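PDB 3T0Y: response regulator from Caulobacter vibrioides, which probably takes part in general stress signalling as a PhyR-type response regulator, this chain being its N-terminal sigma-like part, which in relatives binds an anti-sigma factor. Local coordinates for residues 43-48 and 90-95. Sequence-based numbering, arbitrary orientation.
Sequences DHYVRV and LMRIAP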
ATOM      1  N   ASP C  43      -3.814  -3.635   3.725  1.00 23.80           N
ATOM      2  CA  ASP C  43      -5.002  -4.386   3.355  1.00 25.30           C
ATOM      3  C   ASP C  43      -4.787  -5.175   2.076  1.00 23.48           C
ATOM      4  O   ASP C  43      -5.338  -6.249   1.913  1.00 26.22           O
ATOM      5  CB  ASP C  43      -6.209  -3.459   3.214  1.00 26.74           C
ATOM      6  CG  ASP C  43      -6.637  -2.866   4.542  1.00 29.96           C
ATOM      7  OD1 ASP C  43      -6.107  -3.318   5.571  1.00 30.21           O
ATOM      8  OD2 ASP C  43      -7.515  -1.975   4.573  1.00 38.12           O
ATOM      9  N   HIS C  44      -3.993  -4.655   1.159  1.00 26.27           N
ATOM     10  CA  HIS C  44      -3.689  -5.426  -0.042  1.00 28.89           C
ATOM     11  C   HIS C  44      -3.062  -6.772   0.340  1.00 26.68           C
ATOM     12  O   HIS C  44      -3.429  -7.825  -0.191  1.00 24.61           O
ATOM     13  CB  HIS C  44      -2.747  -4.654  -0.973  1.00 21.93           C
ATOM     14  CG  HIS C  44      -2.026  -5.535  -1.949  1.00 26.53           C
ATOM     15  ND1 HIS C  44      -2.644  -6.090  -3.053  1.00 29.22           N
ATOM     16  CD2 HIS C  44      -0.745  -5.978  -1.972  1.00 21.38           C
ATOM     17  CE1 HIS C  44      -1.770  -6.822  -3.723  1.00 23.32           C
ATOM     18  NE2 HIS C  44      -0.612  -6.775  -3.086  1.00 27.50           N
ATOM     19  N   TYR C  45      -2.123  -6.733   1.286  1.00 23.32           N
ATOM     20  CA  TYR C  45      -1.352  -7.921   1.642  1.00 22.37           C
ATOM     21  C   TYR C  45      -2.160  -8.899   2.496  1.00 22.47           C
ATOM     22  O   TYR C  45      -2.017 -10.118   2.385  1.00 22.27           O
ATOM     23  CB  TYR C  45      -0.047  -7.522   2.346  1.00 22.80           C
ATOM     24  CG  TYR C  45       1.052  -7.173   1.377  1.00 23.67           C
ATOM     25  CD1 TYR C  45       1.611  -8.157   0.560  1.00 24.56           C
ATOM     26  CD2 TYR C  45       1.513  -5.867   1.252  1.00 25.08           C
ATOM     27  CE1 TYR C  45       2.615  -7.853  -0.342  1.00 25.48           C
ATOM     28  CE2 TYR C  45       2.529  -5.546   0.349  1.00 24.98           C
ATOM     29  CZ  TYR C  45       3.073  -6.552  -0.443  1.00 24.46           C
ATOM     30  OH  TYR C  45       4.079  -6.270  -1.326  1.00 22.48           O
ATOM     31  N   VAL C  46      -2.998  -8.346   3.354  1.00 16.86           N
ATOM     32  CA  VAL C  46      -3.930  -9.150   4.101  1.00 25.50           C
ATOM     33  C   VAL C  46      -4.878  -9.909   3.154  1.00 25.34           C
ATOM     34  O   VAL C  46      -5.137 -11.103   3.347  1.00 17.65           O
ATOM     35  CB  VAL C  46      -4.756  -8.282   5.086  1.00 19.66           C
ATOM     36  CG1 VAL C  46      -5.724  -9.160   5.845  1.00 24.10           C
ATOM     37  CG2 VAL C  46      -3.825  -7.534   6.041  1.00 20.74           C
ATOM     38  N   ARG C  47      -5.419  -9.206   2.153  1.00 22.83           N
ATOM     39  CA  ARG C  47      -6.336  -9.836   1.206  1.00 26.40           C
ATOM     40  C   ARG C  47      -5.634 -10.993   0.515  1.00 28.32           C
ATOM     41  O   ARG C  47      -6.136 -12.105   0.488  1.00 30.09           O
ATOM     42  CB  ARG C  47      -6.870  -8.832   0.169  1.00 24.43           C
ATOM     43  CG  ARG C  47      -8.000  -7.935   0.683  1.00 29.19           C
ATOM     44  CD  ARG C  47      -8.737  -7.206  -0.466  1.00 36.88           C
ATOM     45  NE  ARG C  47      -7.801  -6.539  -1.364  1.00 35.70           N
ATOM     46  CZ  ARG C  47      -7.353  -5.299  -1.194  1.00 36.46           C
ATOM     47  NH1 ARG C  47      -7.773  -4.572  -0.164  1.00 33.66           N
ATOM     48  NH2 ARG C  47      -6.483  -4.784  -2.055  1.00 36.97           N
ATOM     49  N   VAL C  48      -4.462 -10.732  -0.037  1.00 23.61           N
ATOM     50  CA  VAL C  48      -3.716 -11.780  -0.713  1.00 28.04           C
ATOM     51  C   VAL C  48      -3.552 -13.013   0.186  1.00 35.50           C
ATOM     52  O   VAL C  48      -3.641 -14.167  -0.285  1.00 33.97           O
ATOM     53  CB  VAL C  48      -2.335 -11.279  -1.140  1.00 29.46           C
ATOM     54  CG1 VAL C  48      -1.489 -12.439  -1.642  1.00 31.77           C
ATOM     55  CG2 VAL C  48      -2.471 -10.171  -2.203  1.00 25.22           C
ATOM     56  N   LEU C  90       5.194  -3.786  -6.985  1.00 25.47           N
ATOM     57  CA  LEU C  90       5.064  -2.364  -6.670  1.00 28.57           C
ATOM     58  C   LEU C  90       4.557  -2.161  -5.241  1.00 28.27           C
ATOM     59  O   LEU C  90       4.796  -1.122  -4.635  1.00 21.52           O
ATOM     60  CB  LEU C  90       4.126  -1.672  -7.657  1.00 26.57           C
ATOM     61  CG  LEU C  90       4.589  -1.516  -9.111  1.00 31.92           C
ATOM     62  CD1 LEU C  90       3.412  -1.157  -9.999  1.00 27.86           C
ATOM     63  CD2 LEU C  90       5.698  -0.465  -9.254  1.00 25.21           C
HETATM   64  N   MSE C  91       3.881  -3.165  -4.689  1.00 23.78           N
HETATM   65  CA  MSE C  91       3.313  -3.018  -3.357  1.00 24.75           C
HETATM   66  C   MSE C  91       4.385  -3.077  -2.248  1.00 28.96           C
HETATM   67  O   MSE C  91       4.115  -2.752  -1.080  1.00 25.35           O
HETATM   68  CB  MSE C  91       2.188  -4.030  -3.137  1.00 24.05           C
HETATM   69  CG  MSE C  91       1.033  -3.877  -4.140  1.00 23.98           C
HETATM   70 SE   MSE C  91       0.418  -2.013  -4.420  0.80 21.29          SE
HETATM   71  CE  MSE C  91      -0.747  -2.027  -2.888  1.00 18.42           C
ATOM     72  N   ARG C  92       5.597  -3.483  -2.626  1.00 24.83           N
ATOM     73  CA  ARG C  92       6.732  -3.532  -1.693  1.00 25.71           C
ATOM     74  C   ARG C  92       7.443  -2.194  -1.590  1.00 27.98           C
ATOM     75  O   ARG C  92       8.354  -2.037  -0.791  1.00 24.71           O
ATOM     76  CB  ARG C  92       7.741  -4.594  -2.134  1.00 27.56           C
ATOM     77  CG  ARG C  92       7.208  -6.004  -2.021  1.00 30.51           C
ATOM     78  CD  ARG C  92       7.079  -6.373  -0.560  1.00 27.50           C
ATOM     79  NE  ARG C  92       8.395  -6.317   0.062  1.00 31.55           N
ATOM     80  CZ  ARG C  92       9.174  -7.376   0.247  1.00 34.10           C
ATOM     81  NH1 ARG C  92       8.742  -8.579  -0.103  1.00 29.43           N
ATOM     82  NH2 ARG C  92      10.373  -7.227   0.804  1.00 31.25           N
ATOM     83  N   ILE C  93       7.052  -1.237  -2.428  1.00 21.53           N
ATOM     84  CA  ILE C  93       7.604   0.103  -2.343  1.00 24.68           C
ATOM     85  C   ILE C  93       6.784   0.971  -1.374  1.00 22.16           C
ATOM     86  O   ILE C  93       5.547   0.968  -1.407  1.00 19.28           O
ATOM     87  CB  ILE C  93       7.593   0.759  -3.729  1.00 26.86           C
ATOM     88  CG1 ILE C  93       8.482  -0.047  -4.676  1.00 24.92           C
ATOM     89  CG2 ILE C  93       8.026   2.207  -3.629  1.00 21.70           C
ATOM     90  CD1 ILE C  93       8.244   0.240  -6.109  1.00 27.18           C
ATOM     91  N   ALA C  94       7.473   1.714  -0.521  1.00 19.05           N
ATOM     92  CA  ALA C  94       6.796   2.645   0.380  1.00 27.30           C
ATOM     93  C   ALA C  94       5.828   3.459  -0.441  1.00 23.80           C
ATOM     94  O   ALA C  94       6.194   3.963  -1.504  1.00 25.29           O
ATOM     95  CB  ALA C  94       7.791   3.566   1.073  1.00 23.65           C
ATOM     96  N   PRO C  95       4.588   3.585   0.043  1.00 21.13           N
ATOM     97  CA  PRO C  95       3.503   4.268  -0.676  1.00 26.67           C
ATOM     98  C   PRO C  95       3.880   5.637  -1.274  1.00 24.96           C
ATOM     99  O   PRO C  95       3.577   5.875  -2.446  1.00 24.94           O
ATOM    100  CB  PRO C  95       2.417   4.410   0.393  1.00 25.78           C
ATOM    101  CG  PRO C  95       2.632   3.189   1.285  1.00 24.16           C
ATOM    102  CD  PRO C  95       4.131   2.998   1.313  1.00 23.44           C
TER
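Helix 39-54 meets the 3-10 turn 90-92, the two backbones coming nearest at His44 and Met91, whose CA atoms are 8.1 Å apart. Met91 is modelled as selenomethionine. Met91 CG lies over one face of the His44 ring in a CH-pi contact, 3.8 Å from the ring centroid. The chain then bends at chi2 (-46°) and chi3 (-84°). These bends keep it close to the ring and bring Met91 CE within 3.8 Å of His44 CB. Met91 SE stands above the same face of the His44 ring at a longer 5.0 Å from its centroid. Val48 CG2 packs on the opposite face, so the imidazole is held between a residue of its own helix and the turn.

Tyr45 reaches the turn with the end of its ring. Tyr45 CZ is 3.8 Å from Met91 CB, and Met91 O sits at the ring edge, in plane, 3.5 Å from Tyr45 CE2. Tyr45 OH packs closely on Arg92 CD at 3.1 Å. It also forms a hydrogen bond with Ser81 OG, outside the two segments. The side chain of Arg92 crosses that of Tyr45 at about a right angle. The guanidinium group has its own partners: a salt bridge to Glu139 and a cation-pi contact with Trp78. Trp78 also meets Tyr45 edge-to-face.

This is buried packing near the centre of the chain. It joins helix 39-54 of the sigma2-like part to the loop that leads into helix 95-106, in what is probably the sigma4-like part, as in other PhyR proteins.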